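Local atomic coordinates of hemoglobin subunit beta (Mustelus griseus, PDB entry 1GCV), a protein that carries oxygen from the gills to the peripheral tissues, binding it at the haem iron as part of a tetramer of two alpha and two beta chains. Residues T73-K76 and D77-K80; D121-F124 and E125-D129. One frame throughout, in Å; residues are numbered along the deposited sequence.

Overall arrangement
Both contacts are local, each made within one continuous stretch of a globin fold, and their centres lie about 14 Å apart. Interaction 1 (73-76 with 77-80) sits where the chain turns into helix 76-86, the helix that carries His82, the proximal ligand of the haem iron. Interaction 2 (121-124 with 125-129) is a run of helix 114-132, nearer the centre of the molecule: its centre is about 8 Å from the chain's own, against about 14 Å for interaction 1. The two meet where Phe75 CE1 packs on Val127 CG1 at 4.1 Å. Leu78 of interaction 1 lines the haem pocket, and the side chain of Ile128 in interaction 2 comes within about 4 Å of the bound haem.

Interaction 1: T73-K76 and D77-K80; sequences TLFK and DLSK. With HEM (protoporphyrin IX containing Fe), chain F.
Leu78 lays its CD2 methyl over one face of the Phe75 ring in the turn that opens helix 76-86, the proximal helix of the globin fold, whose His82 binds the haem iron. The methyl stands almost above the middle of the ring, 4.0 Å from CD2 to the Phe75 centroid and 12° off the normal, a CH-pi contact. The two side chains run side by side in the same direction. In Leu78 CG lies anti to the backbone N (chi1 -176°), which carries both methyls on toward the porphyrin.

The apolar contacts continue onto the haem. Leu78 CD1 reaches the methyl CMA of HEM at 3.5 Å, while CD2 is shared between Phe75 and the haem carbon CHB, so a forked leucine suits a place with two surfaces to fill. With an alanine here, the Phe75 face and the haem methyl CMA would probably both lose their mate, leaving the ring less firmly held. Ala60 and Ala64 of helix 50-66 and Val127 and Ala130 of helix 114-132 also touch Phe75, an apolar setting that suits a buried aromatic ring.

Among the polar contacts, Phe75 occupies the N-cap position, and its carbonyl begins the helical bonding by accepting Ser79 N at 2.8 Å from Phe75 O, nearly along the C=O axis. Lys80 N donates to Lys76 O at 3.1 Å. Leu78 O takes a hydrogen bond from ND1 of His82, the proximal iron ligand. Serine suits its position, its small hydroxyl bonding through OG to the backbone N of Gln134. One ordered water bridges the end of helix 71-74 to the first turn of helix 76-86, donating to Leu74 O at 2.9 Å and accepting from Leu78 N at 3.0 Å.

Interaction 2: D121-F124 and E125-D129; sequences DKFF and EVVID
Phe123 offers one face of its ring to the CG2 methyl of Val127, one helical turn further on. The methyl lies toward the rim, 4.2 Å from Val127 CG2 to the Phe123 centroid and 20° off the normal, and CZ is the ring atom nearest it, in a CH-pi contact. With CG anti to the backbone N (chi1 -178°), the Phe123 ring swings toward the next turn, where Val127 sits; Val127 keeps CG2 beside its N, which turns this methyl back toward the ring. A branched valine fits here, since its side chain also touches Leu61 of helix 50-66.

Beneath these side chains runs the regular i to i+4 bonding of an alpha helix, helix 114-132 of the globin fold. Val127 N donates to Phe123 O at 3.1 Å, Val126 N to Lys122 O at 3.1 Å, and Glu125 N to Asp121 O at 2.9 Å. The side chain of Phe124, a large apolar ring in a buried position, touches Thr97, Ile100 and Ile101 of helix 93-108.

Asp121 and Glu125, one turn apart, bring their carboxylates close. Asp121 OD1 and Glu125 OE1 stand 4.2 Å apart, and their like charges would probably repel. A water between them donates to both carboxylates, at a notably short 2.5 Å from Asp121 OD1 and at 3.2 Å from Glu125 OE1. Lys122 turns elsewhere, its NZ bonded to the carbonyl of His2 and salt-bridged to Glu7.

Interaction 1: T73-K76 and D77-K80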
# COMPACT_ATOMS: atom_id res chain seq x y z
N THR B 73 -17.11 4.35 17.68
CA THR B 73 -17.53 4.04 19.06
C THR B 73 -18.28 2.71 19.12
O THR B 73 -18.14 1.95 20.08
CB THR B 73 -18.46 5.15 19.66
OG1 THR B 73 -18.54 6.27 18.78
CG2 THR B 73 -17.92 5.62 21.00
N LEU B 74 -19.08 2.45 18.09
CA LEU B 74 -19.86 1.23 18.00
C LEU B 74 -19.00 -0.03 17.84
O LEU B 74 -19.33 -1.08 18.38
CB LEU B 74 -20.83 1.34 16.82
CG LEU B 74 -21.68 0.14 16.44
CD1 LEU B 74 -23.00 0.16 17.22
CD2 LEU B 74 -21.94 0.16 14.94
N PHE B 75 -17.89 0.09 17.12
CA PHE B 75 -16.99 -1.05 16.87
C PHE B 75 -15.79 -1.12 17.82
O PHE B 75 -14.88 -1.92 17.61
CB PHE B 75 -16.46 -1.00 15.42
CG PHE B 75 -17.39 -1.60 14.39
CD1 PHE B 75 -17.00 -1.69 13.06
CD2 PHE B 75 -18.66 -2.06 14.74
CE1 PHE B 75 -17.84 -2.23 12.09
CE2 PHE B 75 -19.51 -2.60 13.78
CZ PHE B 75 -19.10 -2.68 12.45
N LYS B 76 -15.79 -0.30 18.87
CA LYS B 76 -14.66 -0.31 19.80
C LYS B 76 -14.35 -1.69 20.37
O LYS B 76 -13.19 -2.11 20.39
CB LYS B 76 -14.91 0.67 20.95
CG LYS B 76 -13.66 1.42 21.38
CD LYS B 76 -13.61 1.60 22.89
CE LYS B 76 -14.40 2.84 23.33
NZ LYS B 76 -14.21 3.99 22.40
N ASP B 77 -15.38 -2.40 20.83
CA ASP B 77 -15.19 -3.73 21.40
C ASP B 77 -14.88 -4.77 20.34
O ASP B 77 -14.05 -5.65 20.55
CB ASP B 77 -16.44 -4.15 22.18
CG ASP B 77 -16.45 -3.60 23.58
OD1 ASP B 77 -15.36 -3.33 24.13
OD2 ASP B 77 -17.56 -3.43 24.13
N LEU B 78 -15.56 -4.67 19.20
CA LEU B 78 -15.34 -5.60 18.09
C LEU B 78 -13.88 -5.48 17.65
O LEU B 78 -13.23 -6.46 17.31
CB LEU B 78 -16.26 -5.25 16.92
CG LEU B 78 -16.23 -6.17 15.70
CD1 LEU B 78 -16.47 -7.59 16.15
CD2 LEU B 78 -17.30 -5.75 14.71
N SER B 79 -13.39 -4.25 17.67
CA SER B 79 -12.01 -3.96 17.28
C SER B 79 -11.02 -4.57 18.28
O SER B 79 -10.00 -5.14 17.87
CB SER B 79 -11.81 -2.45 17.20
OG SER B 79 -10.50 -2.13 16.78
N LYS B 80 -11.32 -4.46 19.57
CA LYS B 80 -10.45 -5.02 20.61
C LYS B 80 -10.48 -6.54 20.53
O LYS B 80 -9.47 -7.19 20.79
CB LYS B 80 -10.91 -4.58 22.00
CG LYS B 80 -10.73 -3.10 22.24
CD LYS B 80 -11.00 -2.74 23.69
CE LYS B 80 -10.02 -1.69 24.16
NZ LYS B 80 -10.27 -1.30 25.58
CHA HEM F . -15.39 -12.77 14.43
CHB HEM F . -17.09 -8.74 12.29
CHC HEM F . -13.47 -9.02 9.03
CHD HEM F . -11.74 -12.98 11.23
C1A HEM F . -16.17 -11.66 14.09
C2A HEM F . -17.40 -11.28 14.75
C3A HEM F . -17.86 -10.16 14.15
C4A HEM F . -16.94 -9.84 13.10
CMA HEM F . -19.08 -9.34 14.56
CAA HEM F . -18.08 -11.98 15.89
CBA HEM F . -17.52 -11.42 17.17
CGA HEM F . -17.63 -12.39 18.32
O1A HEM F . -18.16 -12.00 19.38
O2A HEM F . -17.18 -13.55 18.16
C1B HEM F . -16.21 -8.43 11.27
C2B HEM F . -16.44 -7.32 10.37
C3B HEM F . -15.46 -7.42 9.40
C4B HEM F . -14.60 -8.57 9.76
CMB HEM F . -17.53 -6.25 10.54
CAB HEM F . -15.39 -6.62 8.25
CBB HEM F . -14.24 -5.91 7.85
C1C HEM F . -12.65 -10.11 9.37
C2C HEM F . -11.54 -10.62 8.55
C3C HEM F . -11.02 -11.69 9.22
C4C HEM F . -11.85 -11.89 10.40
CMC HEM F . -11.11 -10.14 7.16
CAC HEM F . -9.85 -12.41 8.93
CBC HEM F . -9.50 -12.90 7.66
C1D HEM F . -12.57 -13.23 12.30
C2D HEM F . -12.45 -14.42 13.12
C3D HEM F . -13.49 -14.39 13.99
C4D HEM F . -14.21 -13.14 13.76
CMD HEM F . -11.34 -15.46 13.05
CAD HEM F . -13.87 -15.47 14.99
CBD HEM F . -14.30 -16.74 14.30
CGD HEM F . -15.40 -17.47 15.04
O1D HEM F . -16.13 -18.26 14.39
O2D HEM F . -15.53 -17.27 16.27
NA HEM F . -15.86 -10.75 13.08
NB HEM F . -15.06 -9.17 10.93
NC HEM F . -12.83 -10.90 10.52
ND HEM F . -13.63 -12.43 12.71
FE HEM F . -14.20 -10.66 11.97
O HOH W 1 -18.17 -3.36 19.72

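Interaction 2: D121-F124 and E125-D129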
# COMPACT_ATOMS: atom_id res chain seq x y z
N ASP B 121 -16.91 2.18 -1.45
CA ASP B 121 -15.49 2.24 -1.12
C ASP B 121 -15.34 3.12 0.12
O ASP B 121 -14.60 2.79 1.04
CB ASP B 121 -14.72 2.86 -2.29
CG ASP B 121 -13.23 2.87 -2.07
OD1 ASP B 121 -12.69 3.94 -1.71
OD2 ASP B 121 -12.59 1.82 -2.25
N LYS B 122 -16.06 4.23 0.11
CA LYS B 122 -16.03 5.19 1.21
C LYS B 122 -16.56 4.54 2.47
O LYS B 122 -15.99 4.69 3.55
CB LYS B 122 -16.88 6.40 0.85
CG LYS B 122 -16.87 7.49 1.89
CD LYS B 122 -17.90 8.55 1.56
CE LYS B 122 -17.51 9.89 2.14
NZ LYS B 122 -18.71 10.70 2.49
N PHE B 123 -17.67 3.82 2.34
CA PHE B 123 -18.26 3.16 3.49
C PHE B 123 -17.32 2.11 4.08
O PHE B 123 -17.15 2.06 5.30
CB PHE B 123 -19.58 2.49 3.12
CG PHE B 123 -20.27 1.82 4.27
CD1 PHE B 123 -20.71 2.56 5.37
CD2 PHE B 123 -20.47 0.44 4.28
CE1 PHE B 123 -21.33 1.94 6.45
CE2 PHE B 123 -21.09 -0.19 5.36
CZ PHE B 123 -21.52 0.57 6.45
N PHE B 124 -16.72 1.28 3.23
CA PHE B 124 -15.82 0.24 3.73
C PHE B 124 -14.53 0.80 4.31
O PHE B 124 -13.90 0.18 5.15
CB PHE B 124 -15.53 -0.77 2.63
CG PHE B 124 -16.68 -1.69 2.39
CD1 PHE B 124 -17.14 -1.94 1.11
CD2 PHE B 124 -17.34 -2.26 3.47
CE1 PHE B 124 -18.26 -2.74 0.91
CE2 PHE B 124 -18.46 -3.06 3.28
CZ PHE B 124 -18.92 -3.30 1.99
N GLU B 125 -14.16 1.98 3.84
CA GLU B 125 -12.97 2.65 4.34
C GLU B 125 -13.25 3.08 5.79
O GLU B 125 -12.39 2.96 6.66
CB GLU B 125 -12.68 3.87 3.48
CG GLU B 125 -11.22 4.15 3.24
CD GLU B 125 -11.01 5.59 2.83
OE1 GLU B 125 -11.58 6.00 1.79
OE2 GLU B 125 -10.28 6.31 3.55
N VAL B 126 -14.47 3.56 6.04
CA VAL B 126 -14.87 4.00 7.39
C VAL B 126 -14.96 2.80 8.33
O VAL B 126 -14.60 2.89 9.51
CB VAL B 126 -16.26 4.72 7.36
CG1 VAL B 126 -16.84 4.82 8.77
CG2 VAL B 126 -16.11 6.10 6.75
N VAL B 127 -15.44 1.67 7.81
CA VAL B 127 -15.57 0.45 8.60
C VAL B 127 -14.20 -0.18 8.93
O VAL B 127 -14.00 -0.68 10.04
CB VAL B 127 -16.49 -0.56 7.86
CG1 VAL B 127 -16.25 -1.97 8.36
CG2 VAL B 127 -17.95 -0.18 8.07
N ILE B 128 -13.26 -0.15 7.98
CA ILE B 128 -11.91 -0.70 8.19
C ILE B 128 -11.20 0.11 9.27
O ILE B 128 -10.52 -0.43 10.13
CB ILE B 128 -11.05 -0.61 6.89
CG1 ILE B 128 -11.67 -1.43 5.76
CG2 ILE B 128 -9.64 -1.07 7.18
CD1 ILE B 128 -11.77 -2.90 6.04
N ASP B 129 -11.36 1.43 9.21
CA ASP B 129 -10.75 2.35 10.16
C ASP B 129 -11.30 2.14 11.57
O ASP B 129 -10.54 2.12 12.53
CB ASP B 129 -10.99 3.79 9.69
CG ASP B 129 -10.77 4.82 10.79
OD1 ASP B 129 -11.76 5.41 11.27
OD2 ASP B 129 -9.60 5.04 11.16
O HOH W 2 -13.34 6.25 -0.91